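Local coordinates for protein alcohol dehydrogenase IV (Corynebacterium glutamicum, PDB 3IV7) that probably reduces maleylacetate with a nicotinamide cofactor, as a member of the iron-containing alcohol dehydrogenase family, at residues Ile74-Arg79 / Ile101-Ala106; Glu165-Ser170 / Pro207-Asn212; Ser238-Lys243 / Ala269-Asp274; Arg280-Ala285 / Asp289-Gly294; Phe313-Ile318 / Ala348-Glu353. All coordinates share one frame; numbering follows the deposited sequence.

Contact 1 of 5, residues Ile74-Arg79 / Ile101-Ala106; sequences IEVAER and IGLAKA
L103 of helix 98-111 reaches across to V76 and A77 of helix 74-86, packing together two helices of the N-terminal alpha/beta domain. Both are connections in beta-alpha-beta units of its parallel sheet: one leads from strand 63-65 to strand 91-96, the other from 91-96 on to 115-119. The short segments approach to 9.4 Å between axes and cross at -64°, so they meet over little more than one turn each.

The touching is van der Waals packing. With CG anti to the backbone N (chi1 -175°), L103 extends its CD1 methyl toward the other helix, where it lies 3.8 Å from A77 CA and 3.9 Å from V76 O, partly on the backbone. V76 and L103 cross at about a right angle, V76 CG1 standing 4.1 Å from L103 CD1. A80, one turn further along helix 74-86, also touches L103, while L133 of strand 130-135 packs on both alanines.

The polar bonds lie round the margin. R81 NE bonds to A106 O, tying helix 74-86 to the other helix beyond the apolar patch. The guanidinium of R79 lies with one face over E75 O of its own helix and pairs with E67. K105 turns to another side, its NZ bonded to S125 OG, T128 OG1 and V130 O. At the tightest point the methyl of A77 meets that of A106, CB to CB 3.7 Å.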
# COMPACT_ATOMS: atom_id res chain seq x y z
N ILE A 74 -14.67 -7.84 28.13
CA ILE A 74 -14.96 -9.13 27.59
C ILE A 74 -16.43 -9.45 27.71
O ILE A 74 -17.00 -10.06 26.82
CB ILE A 74 -14.11 -10.25 28.27
CG1 ILE A 74 -14.33 -11.61 27.55
CG2 ILE A 74 -14.46 -10.38 29.78
CD1 ILE A 74 -14.05 -11.58 26.00
N GLU A 75 -17.08 -8.98 28.79
CA GLU A 75 -18.51 -9.22 28.99
C GLU A 75 -19.35 -8.48 27.91
O GLU A 75 -20.40 -8.94 27.50
CB GLU A 75 -18.96 -8.78 30.38
CG GLU A 75 -18.19 -9.48 31.59
CD GLU A 75 -16.86 -8.77 31.94
OE1 GLU A 75 -16.50 -7.79 31.27
OE2 GLU A 75 -16.18 -9.20 32.89
N VAL A 76 -18.90 -7.32 27.52
CA VAL A 76 -19.58 -6.55 26.48
C VAL A 76 -19.34 -7.23 25.10
O VAL A 76 -20.25 -7.35 24.30
CB VAL A 76 -19.07 -5.09 26.50
CG1 VAL A 76 -19.61 -4.28 25.29
CG2 VAL A 76 -19.46 -4.42 27.87
N ALA A 77 -18.11 -7.68 24.85
CA ALA A 77 -17.81 -8.41 23.63
C ALA A 77 -18.68 -9.68 23.56
O ALA A 77 -19.31 -9.97 22.53
CB ALA A 77 -16.33 -8.76 23.57
N GLU A 78 -18.78 -10.40 24.69
CA GLU A 78 -19.56 -11.66 24.74
C GLU A 78 -21.05 -11.45 24.44
O GLU A 78 -21.64 -12.25 23.71
CB GLU A 78 -19.35 -12.41 26.06
CG GLU A 78 -17.99 -13.12 26.15
CD GLU A 78 -17.90 -14.32 25.21
OE1 GLU A 78 -18.47 -15.36 25.55
OE2 GLU A 78 -17.25 -14.23 24.16
N ARG A 79 -21.66 -10.40 25.01
CA ARG A 79 -23.06 -10.05 24.66
C ARG A 79 -23.20 -9.71 23.18
O ARG A 79 -24.11 -10.19 22.53
CB ARG A 79 -23.56 -8.87 25.49
CG ARG A 79 -24.01 -9.26 26.90
CD ARG A 79 -24.65 -8.07 27.63
NE ARG A 79 -23.70 -7.00 27.96
CZ ARG A 79 -22.90 -6.99 29.03
NH1 ARG A 79 -22.85 -8.02 29.86
NH2 ARG A 79 -22.09 -5.97 29.24
N ILE A 101 -15.47 0.55 16.62
CA ILE A 101 -14.76 -0.34 15.73
C ILE A 101 -14.18 -1.49 16.56
O ILE A 101 -14.15 -2.65 16.11
CB ILE A 101 -13.64 0.40 14.99
CG1 ILE A 101 -14.25 1.44 14.01
CG2 ILE A 101 -12.76 -0.59 14.23
CD1 ILE A 101 -13.26 2.53 13.51
N GLY A 102 -13.76 -1.19 17.78
CA GLY A 102 -13.19 -2.21 18.68
C GLY A 102 -14.16 -3.34 18.97
O GLY A 102 -13.76 -4.53 19.02
N LEU A 103 -15.44 -3.00 19.18
CA LEU A 103 -16.45 -4.00 19.46
C LEU A 103 -16.75 -4.86 18.22
O LEU A 103 -16.91 -6.07 18.33
CB LEU A 103 -17.73 -3.36 20.01
CG LEU A 103 -18.83 -4.33 20.46
CD1 LEU A 103 -18.33 -5.27 21.55
CD2 LEU A 103 -20.13 -3.58 20.93
N ALA A 104 -16.78 -4.24 17.05
CA ALA A 104 -17.01 -4.98 15.82
C ALA A 104 -15.88 -5.99 15.66
O ALA A 104 -16.12 -7.14 15.35
CB ALA A 104 -17.10 -4.02 14.60
N LYS A 105 -14.66 -5.56 15.96
CA LYS A 105 -13.52 -6.44 15.88
C LYS A 105 -13.66 -7.60 16.86
O LYS A 105 -13.38 -8.74 16.53
CB LYS A 105 -12.22 -5.66 16.17
CG LYS A 105 -11.75 -4.73 15.03
CD LYS A 105 -10.46 -4.01 15.45
CE LYS A 105 -9.70 -3.46 14.25
NZ LYS A 105 -8.48 -2.74 14.67
N ALA A 106 -14.05 -7.29 18.09
CA ALA A 106 -14.21 -8.34 19.09
C ALA A 106 -15.21 -9.41 18.60
O ALA A 106 -14.97 -10.61 18.78
CB ALA A 106 -14.63 -7.76 20.43

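Contact 2 of 5, residues Glu165-Ser170 / Pro207-Asn212; sequences EMSVAS and PKIVAN
S167 OG, on the side of helix 164-181 that meets I209, is gripped twice: it bonds to P163 O one turn back and to R219 NH1 of helix 216-236. The carbonyl can only accept and the guanidinium can only donate, so the hydroxyl serves as donor to one and acceptor to the other, which probably fixes its rotation. Lying beside the backbone N (chi1 -62°), OG is turned back along its own helix, and the beta carbon is left to make the cross-contact: S167 CB rests 4.1 Å from I209 CG2.

One residue further along each helix, two valines come closer. V168 CG2 and V210 CG2 meet methyl to methyl at 3.6 Å, the two side chains crossing obliquely. In each valine it is CG2, the methyl beside the backbone N (chi1 171°), that points across. The backbones stay well apart, S167 CA lying 8.0 Å from I209 CA.

Helix 189-211 is kinked at P207, whose nitrogen makes no bond to the preceding turn, and the proline packs on L298 and S301 of helix 291-301. K208 points elsewhere, to salt bridges with E217 and E221, while I209 is also covered by Y122 and A222. Beta-branched side chains and a serine meeting between two helices make this ordinary helix-helix packing in the helical C-terminal domain of iron-containing alcohol dehydrogenases.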
# COMPACT_ATOMS: atom_id res chain seq x y z
N GLU A 165 -11.02 20.10 19.65
CA GLU A 165 -10.05 19.50 20.59
C GLU A 165 -9.87 18.00 20.37
O GLU A 165 -8.75 17.52 20.22
CB GLU A 165 -10.43 19.82 22.04
CG GLU A 165 -10.26 21.27 22.35
CD GLU A 165 -10.49 21.63 23.82
OE1 GLU A 165 -10.98 20.76 24.59
OE2 GLU A 165 -10.16 22.77 24.20
N MSE A 166 -10.98 17.27 20.30
CA MSE A 166 -10.90 15.83 19.99
C MSE A 166 -10.30 15.57 18.60
O MSE A 166 -9.51 14.63 18.43
CB MSE A 166 -12.29 15.18 20.11
CG MSE A 166 -12.33 13.71 19.75
SE MSE A 166 -11.09 12.58 20.83
CE MSE A 166 -11.43 10.81 19.92
N SER A 167 -10.66 16.41 17.62
CA SER A 167 -10.18 16.26 16.26
C SER A 167 -8.66 16.39 16.24
O SER A 167 -7.96 15.61 15.57
CB SER A 167 -10.80 17.34 15.34
OG SER A 167 -12.21 17.27 15.25
N VAL A 168 -8.15 17.40 16.94
CA VAL A 168 -6.70 17.63 17.03
C VAL A 168 -6.00 16.47 17.78
O VAL A 168 -5.03 15.91 17.30
CB VAL A 168 -6.40 19.00 17.69
CG1 VAL A 168 -4.92 19.15 18.00
CG2 VAL A 168 -6.85 20.12 16.79
N ALA A 169 -6.51 16.12 18.96
CA ALA A 169 -5.88 15.06 19.73
C ALA A 169 -5.91 13.76 18.97
O ALA A 169 -4.90 13.06 18.90
CB ALA A 169 -6.54 14.90 21.09
N SER A 170 -7.06 13.43 18.36
CA SER A 170 -7.18 12.19 17.59
C SER A 170 -6.31 12.25 16.36
O SER A 170 -5.71 11.25 15.97
CB SER A 170 -8.65 11.89 17.19
OG SER A 170 -8.73 10.67 16.45
N PRO A 207 -4.44 21.76 10.73
CA PRO A 207 -4.57 23.19 10.93
C PRO A 207 -5.79 23.80 10.21
O PRO A 207 -6.29 24.84 10.63
CB PRO A 207 -3.28 23.76 10.32
CG PRO A 207 -2.31 22.60 10.32
CD PRO A 207 -3.12 21.38 10.18
N LYS A 208 -6.19 23.19 9.08
CA LYS A 208 -7.33 23.67 8.32
C LYS A 208 -8.65 23.41 9.10
O LYS A 208 -9.58 24.19 9.02
CB LYS A 208 -7.38 23.00 6.95
CG LYS A 208 -6.26 23.42 6.00
CD LYS A 208 -6.37 22.66 4.69
CE LYS A 208 -5.05 22.70 3.89
NZ LYS A 208 -5.15 21.89 2.72
N ILE A 209 -8.67 22.33 9.88
CA ILE A 209 -9.81 22.00 10.75
C ILE A 209 -9.92 22.99 11.92
O ILE A 209 -11.03 23.40 12.31
CB ILE A 209 -9.71 20.54 11.29
CG1 ILE A 209 -9.90 19.55 10.14
CG2 ILE A 209 -10.76 20.30 12.44
CD1 ILE A 209 -9.41 18.20 10.39
N VAL A 210 -8.77 23.41 12.46
CA VAL A 210 -8.76 24.41 13.57
C VAL A 210 -9.18 25.77 13.04
O VAL A 210 -9.97 26.46 13.65
CB VAL A 210 -7.37 24.52 14.22
CG1 VAL A 210 -7.32 25.69 15.20
CG2 VAL A 210 -6.99 23.16 14.92
N ALA A 211 -8.68 26.12 11.85
CA ALA A 211 -9.08 27.33 11.17
C ALA A 211 -10.59 27.34 10.79
O ALA A 211 -11.23 28.41 10.79
CB ALA A 211 -8.19 27.54 9.88
N ASN A 212 -11.12 26.17 10.45
CA ASN A 212 -12.52 25.99 10.08
C ASN A 212 -12.93 24.55 10.34
O ASN A 212 -12.55 23.62 9.59
CB ASN A 212 -12.75 26.33 8.61
CG ASN A 212 -14.24 26.16 8.18
OD1 ASN A 212 -15.09 25.77 8.97
ND2 ASN A 212 -14.53 26.47 6.93

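Contact 3 of 5, residues Ser238-Lys243 / Ala269-Asp274; sequences SGLHHK and AFNAGD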
# COMPACT_ATOMS: atom_id res chain seq x y z
N SER A 238 4.11 -1.84 16.79
CA SER A 238 4.24 -0.87 17.88
C SER A 238 5.64 -0.59 18.29
O SER A 238 6.38 -1.51 18.72
CB SER A 238 3.47 -1.34 19.10
OG SER A 238 2.10 -1.35 18.84
N GLY A 239 6.02 0.68 18.22
CA GLY A 239 7.31 1.13 18.65
C GLY A 239 7.20 1.70 20.07
O GLY A 239 6.17 1.51 20.73
N LEU A 240 8.25 2.38 20.52
CA LEU A 240 8.30 2.97 21.88
C LEU A 240 7.05 3.79 22.25
O LEU A 240 6.49 3.62 23.34
CB LEU A 240 9.54 3.85 22.03
CG LEU A 240 9.77 4.58 23.38
CD1 LEU A 240 9.90 3.60 24.54
CD2 LEU A 240 10.99 5.47 23.30
N HIS A 241 6.63 4.68 21.35
CA HIS A 241 5.49 5.55 21.62
C HIS A 241 4.27 4.76 21.98
O HIS A 241 3.62 5.05 22.98
CB HIS A 241 5.15 6.46 20.43
CG HIS A 241 3.84 7.15 20.57
ND1 HIS A 241 3.72 8.41 21.12
CD2 HIS A 241 2.58 6.76 20.24
CE1 HIS A 241 2.44 8.76 21.12
NE2 HIS A 241 1.73 7.77 20.60
N HIS A 242 3.95 3.76 21.17
CA HIS A 242 2.75 2.98 21.38
C HIS A 242 2.84 2.14 22.63
O HIS A 242 1.84 1.94 23.30
CB HIS A 242 2.43 2.11 20.15
CG HIS A 242 2.04 2.91 18.96
ND1 HIS A 242 2.96 3.51 18.13
CD2 HIS A 242 0.82 3.26 18.48
CE1 HIS A 242 2.32 4.19 17.20
NE2 HIS A 242 1.02 4.05 17.38
N LYS A 243 4.02 1.62 22.94
CA LYS A 243 4.19 0.83 24.17
C LYS A 243 3.92 1.72 25.40
O LYS A 243 3.20 1.33 26.29
CB LYS A 243 5.58 0.23 24.25
CG LYS A 243 5.93 -0.82 23.18
CD LYS A 243 4.85 -1.87 23.03
CE LYS A 243 5.26 -2.94 22.00
NZ LYS A 243 4.28 -4.05 21.98
N ALA A 269 11.49 13.51 20.07
CA ALA A 269 12.70 14.18 20.58
C ALA A 269 13.72 13.18 21.05
O ALA A 269 14.91 13.33 20.79
CB ALA A 269 12.34 15.12 21.73
N PHE A 270 13.25 12.15 21.74
CA PHE A 270 14.09 11.10 22.34
C PHE A 270 14.82 10.25 21.28
O PHE A 270 16.02 10.03 21.39
CB PHE A 270 13.21 10.19 23.21
CG PHE A 270 13.95 9.05 23.88
CD1 PHE A 270 14.60 9.25 25.09
CD2 PHE A 270 13.91 7.77 23.35
CE1 PHE A 270 15.26 8.19 25.72
CE2 PHE A 270 14.57 6.70 23.99
CZ PHE A 270 15.24 6.92 25.16
N ASN A 271 14.08 9.77 20.28
CA ASN A 271 14.63 8.84 19.25
C ASN A 271 15.28 9.48 18.01
O ASN A 271 16.05 8.81 17.31
CB ASN A 271 13.54 7.91 18.74
CG ASN A 271 13.40 6.70 19.57
OD1 ASN A 271 14.27 6.37 20.39
ND2 ASN A 271 12.33 5.95 19.34
N ALA A 272 14.93 10.73 17.72
CA ALA A 272 15.29 11.37 16.45
C ALA A 272 16.76 11.27 16.12
O ALA A 272 17.12 10.81 15.06
CB ALA A 272 14.85 12.82 16.42
N GLY A 273 17.60 11.71 17.05
CA GLY A 273 19.07 11.73 16.84
C GLY A 273 19.66 10.37 16.49
O GLY A 273 20.69 10.29 15.80
N ASP A 274 19.04 9.30 16.98
CA ASP A 274 19.50 7.96 16.70
C ASP A 274 18.81 7.32 15.48
O ASP A 274 19.15 6.19 15.10
CB ASP A 274 19.30 7.07 17.94
CG ASP A 274 20.35 7.35 19.06
OD1 ASP A 274 21.56 7.33 18.76
OD2 ASP A 274 19.95 7.57 20.22
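L240 and F270 form the tight part of this contact. The CD2 methyl of L240 approaches the phenyl ring obliquely, 3.7 Å from F270 CD2 and 3.8 Å from F270 CE2, and the two side chains cross at about a right angle. Each has its CG anti to the backbone N (chi1 179° in both), which sends leucine and ring out to span backbones whose nearest CA atoms, those of L240 and N271, are 9.0 Å apart. V267 and V329 touch L240 as well, and L345 of helix 339-351 packs on F270.

N271 is a looser neighbour. Its ND2 passes 4.2 Å from L240 CD2, but the amide is engaged elsewhere, ND2 bonding to N333 OD1.

The contact belongs to the helical C-terminal domain, joining the first turn of helix 240-250 to the C-terminal part of helix 256-271. G239 stands at the N-cap. The next two residues after L240, H241 and H242, belong to a polar cluster instead: H241 NE2 bonds to H260 ND1, and H242 is held at both nitrogens, by D180 OD2 and H177 ND1. H241 CD2 sits 3.9 Å above the H242 ring, over its centre.

Beyond N271 the second segment turns outward to solvent. G273 and D274 are exposed, and the bond from D274 N to N271 O, 3.0 Å, is weak; R335 touches D274 and also bonds to F270 O.

Contact 4 of 5, residues Arg280-Ala285 / Asp289-Gly294; sequences RRAAAA and DTALEG. With EDO (1,2-ethanediol), chain C.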
# COMPACT_ATOMS: atom_id res chain seq x y z
N ARG A 280 14.89 12.38 8.73
CA ARG A 280 14.91 13.14 7.48
C ARG A 280 13.62 12.91 6.67
O ARG A 280 13.09 13.83 6.07
CB ARG A 280 16.16 12.81 6.65
CG ARG A 280 17.46 13.35 7.28
CD ARG A 280 18.66 13.21 6.32
NE ARG A 280 18.81 11.86 5.76
CZ ARG A 280 19.59 10.90 6.24
NH1 ARG A 280 20.32 11.08 7.33
NH2 ARG A 280 19.65 9.72 5.61
N ARG A 281 13.10 11.71 6.70
CA ARG A 281 11.85 11.43 6.02
C ARG A 281 10.69 12.24 6.67
O ARG A 281 9.89 12.84 5.98
CB ARG A 281 11.55 9.94 6.05
CG ARG A 281 10.43 9.55 5.12
CD ARG A 281 9.94 8.16 5.38
NE ARG A 281 10.83 7.14 4.87
CZ ARG A 281 10.85 6.70 3.61
NH1 ARG A 281 10.05 7.22 2.69
NH2 ARG A 281 11.70 5.73 3.27
N ALA A 282 10.64 12.24 7.99
CA ALA A 282 9.57 12.97 8.70
C ALA A 282 9.71 14.49 8.40
O ALA A 282 8.74 15.15 8.05
CB ALA A 282 9.66 12.70 10.21
N ALA A 283 10.93 14.99 8.51
CA ALA A 283 11.25 16.39 8.19
C ALA A 283 10.73 16.77 6.81
O ALA A 283 10.06 17.77 6.66
CB ALA A 283 12.78 16.63 8.29
N ALA A 284 11.06 15.97 5.79
CA ALA A 284 10.58 16.21 4.43
C ALA A 284 9.04 16.23 4.37
O ALA A 284 8.45 17.05 3.69
CB ALA A 284 11.12 15.14 3.49
N ALA A 285 8.42 15.30 5.06
CA ALA A 285 6.98 15.22 5.07
C ALA A 285 6.37 16.45 5.71
O ALA A 285 5.30 16.87 5.31
CB ALA A 285 6.53 13.97 5.78
N ASP A 289 13.11 21.70 8.30
CA ASP A 289 14.51 21.25 8.36
C ASP A 289 14.71 20.04 9.25
O ASP A 289 15.55 19.18 8.95
CB ASP A 289 15.43 22.39 8.81
CG ASP A 289 15.47 23.53 7.81
OD1 ASP A 289 15.46 23.25 6.60
OD2 ASP A 289 15.51 24.70 8.24
N THR A 290 13.95 19.97 10.33
CA THR A 290 13.97 18.83 11.22
C THR A 290 12.55 18.34 11.46
O THR A 290 11.59 19.10 11.34
CB THR A 290 14.60 19.18 12.59
OG1 THR A 290 13.69 19.96 13.36
CG2 THR A 290 15.89 19.93 12.41
N ALA A 291 12.43 17.09 11.86
CA ALA A 291 11.14 16.48 12.14
C ALA A 291 10.48 17.14 13.33
O ALA A 291 9.25 17.37 13.34
CB ALA A 291 11.31 14.99 12.37
N LEU A 292 11.28 17.46 14.34
CA LEU A 292 10.75 18.04 15.59
C LEU A 292 10.23 19.46 15.39
O LEU A 292 9.20 19.80 15.93
CB LEU A 292 11.80 18.01 16.70
CG LEU A 292 11.28 18.37 18.11
CD1 LEU A 292 10.23 17.39 18.58
CD2 LEU A 292 12.43 18.43 19.10
N GLU A 293 10.91 20.28 14.62
CA GLU A 293 10.39 21.63 14.41
C GLU A 293 9.09 21.54 13.61
O GLU A 293 8.17 22.30 13.84
CB GLU A 293 11.42 22.58 13.76
CG GLU A 293 11.65 22.40 12.29
CD GLU A 293 12.80 23.30 11.76
OE1 GLU A 293 13.86 23.38 12.43
OE2 GLU A 293 12.65 23.91 10.67
N GLY A 294 9.00 20.59 12.70
CA GLY A 294 7.77 20.37 11.97
C GLY A 294 6.65 19.99 12.93
O GLY A 294 5.57 20.56 12.88
C1 EDO C . 13.52 5.76 7.24
O1 EDO C . 12.09 5.81 7.33
C2 EDO C . 13.95 4.52 6.49
O2 EDO C . 13.87 4.79 5.09
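A283 and A291 bring their backbones almost together, CA to CA 4.0 Å, where helix 276-286 turns back through a short loop into helix 291-301. T290, its backbone extended, occupies the N-cap of the second helix. Its OG1 accepts from E293 N at 3.1 Å in a nearly straight bond (164°), while A291 N is taken by E279 OE2 from the preceding helix, a second hold on this helix start.

Such closeness needs small side chains. A283 CB presses on the turn itself, 3.6 Å from both T290 C and A291 N, and A282 CB meets A291 CB at the same 3.6 Å. L182 and I199 also touch A282.

A further bond ties the turn: E293 folds back so that its OE2 accepts from D289 N at 3.3 Å, a long bond that reaches the oxygen from above the carboxylate plane.

On the far side of the first helix, R281 bends at its third torsion (-76°) and presents its guanidinium edge to a 1,2-ethanediol, probably from the crystallisation liquor. NE gives a bond to O1 of 3.1 Å and NH2 one to O2 of 3.0 Å (167°), so both hydroxyls are held by neighbouring N-H groups. With its alanine interface, this is a short connection between consecutive helices, the second started by a threonine N-cap, in the helical C-terminal domain.

Contact 5 of 5, residues Phe313-Ile318 / Ala348-Glu353; sequences FEASGI and AALNGE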
# COMPACT_ATOMS: atom_id res chain seq x y z
N PHE A 313 -2.30 12.26 35.55
CA PHE A 313 -1.07 11.50 35.74
C PHE A 313 -0.19 12.25 36.72
O PHE A 313 -0.20 13.45 36.74
CB PHE A 313 -0.36 11.31 34.39
CG PHE A 313 0.76 10.34 34.45
CD1 PHE A 313 0.55 9.04 34.91
CD2 PHE A 313 2.03 10.70 34.03
CE1 PHE A 313 1.61 8.14 34.98
CE2 PHE A 313 3.11 9.78 34.08
CZ PHE A 313 2.90 8.51 34.55
N GLU A 314 0.51 11.52 37.58
CA GLU A 314 1.39 12.13 38.57
C GLU A 314 2.77 11.47 38.52
O GLU A 314 2.92 10.34 38.04
CB GLU A 314 0.81 11.96 39.98
CG GLU A 314 -0.69 12.21 40.06
CD GLU A 314 -1.16 12.41 41.46
OE1 GLU A 314 -1.10 11.44 42.25
OE2 GLU A 314 -1.61 13.52 41.77
N ALA A 315 3.78 12.20 39.01
CA ALA A 315 5.15 11.72 39.05
C ALA A 315 5.27 10.39 39.78
O ALA A 315 6.08 9.55 39.42
CB ALA A 315 6.07 12.77 39.74
N SER A 316 4.47 10.23 40.84
CA SER A 316 4.54 9.04 41.66
C SER A 316 4.20 7.77 40.88
O SER A 316 4.56 6.70 41.29
CB SER A 316 3.62 9.18 42.89
OG SER A 316 2.27 9.32 42.47
N GLY A 317 3.48 7.92 39.78
CA GLY A 317 3.13 6.79 38.90
C GLY A 317 4.14 6.43 37.80
O GLY A 317 4.01 5.39 37.14
N ILE A 318 5.15 7.27 37.60
CA ILE A 318 6.16 7.03 36.54
C ILE A 318 7.00 5.72 36.77
O ILE A 318 7.25 4.98 35.83
CB ILE A 318 7.09 8.22 36.41
CG1 ILE A 318 6.33 9.42 35.84
CG2 ILE A 318 8.33 7.88 35.55
CD1 ILE A 318 7.10 10.75 35.95
N ALA A 348 9.12 14.62 31.47
CA ALA A 348 8.95 15.70 30.50
C ALA A 348 7.51 15.78 30.00
O ALA A 348 6.94 16.87 29.90
CB ALA A 348 9.91 15.53 29.32
N ALA A 349 6.93 14.62 29.68
CA ALA A 349 5.55 14.55 29.20
C ALA A 349 4.57 14.94 30.30
O ALA A 349 3.54 15.52 30.03
CB ALA A 349 5.23 13.18 28.65
N LEU A 350 4.89 14.58 31.54
CA LEU A 350 4.07 14.90 32.67
C LEU A 350 3.83 16.38 32.79
O LEU A 350 2.69 16.81 32.97
CB LEU A 350 4.71 14.41 33.96
CG LEU A 350 4.00 14.80 35.28
CD1 LEU A 350 2.61 14.14 35.39
CD2 LEU A 350 4.90 14.46 36.46
N ASN A 351 4.90 17.17 32.71
CA ASN A 351 4.81 18.63 32.90
C ASN A 351 4.88 19.45 31.65
O ASN A 351 4.87 20.68 31.71
CB ASN A 351 5.88 19.06 33.87
CG ASN A 351 5.65 18.49 35.20
OD1 ASN A 351 4.50 18.43 35.64
ND2 ASN A 351 6.69 17.98 35.83
N GLY A 352 4.92 18.80 30.51
CA GLY A 352 4.98 19.51 29.26
C GLY A 352 6.23 20.36 29.12
O GLY A 352 6.15 21.51 28.72
N GLU A 353 7.39 19.78 29.42
CA GLU A 353 8.65 20.47 29.23
C GLU A 353 8.92 20.56 27.76
O GLU A 353 8.34 19.82 26.96
CB GLU A 353 9.80 19.70 29.86
CG GLU A 353 9.75 19.58 31.29
CD GLU A 353 10.92 18.80 31.83
OE1 GLU A 353 12.08 19.18 31.54
OE2 GLU A 353 10.68 17.81 32.53
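F313 points its side chain toward L350 of helix 339-351, whose forked end meets the loop with both methyls. CD1 of L350 lies only 3.2 Å from F313 O and 3.7 Å from F313 CD2, approaching the ring obliquely; the two side chains cross at about a right angle. The ring also meets F252 edge-to-face and packs on L254 and L308.

At E314 the backbone alone takes part, its CA 4.0 Å from L350 CD1, and the side chain starts off away from the helix. E314 O then accepts from G317 N as the chain begins to coil.

A315 receives the other branch: L350 CD2 is 3.6 Å from A315 N and 3.9 Å from A315 CB. With its CG anti to the backbone N (chi1 174°), L350 reaches out from the last turn of its helix and sets one methyl against F313 and the other against A315. That helix runs out in Schellman fashion, G352 taking positive phi (62°) and E353 N bonding back to A348 O at 3.0 Å. The site thus joins a helix C-terminus to the loop leading into helix 318-326, at the outer part of the helical C-terminal domain.

A315 O accepts from I318 N, carrying the chain into the next helix. I318 CD1 comes to 4.3 Å from L350 CD2, at the edge of the patch, and the isoleucine packs also on S343, L346 and E347.

In the fold
Contact 1 is the one in the N-terminal alpha/beta domain, between helices that serve the parallel sheet; contacts 2 to 5 all lie in the helical C-terminal domain. Contacts 1, 2 and 3 have mainly buried residues at their interfaces, while contacts 4 and 5 sit further from the centre of the chain and include exposed turn residues. Contacts 3 and 4 are neighbours: A269 CB of one and L292 CD2 of the other are 4.2 Å apart. Helix 339-351 supplies L350 to contact 5 and L345 to the ring of contact 3. Aliphatic methyls carry contacts 1 and 2, an aromatic ring enters in 3 and 5, and contact 4 adds a helix-capping bond.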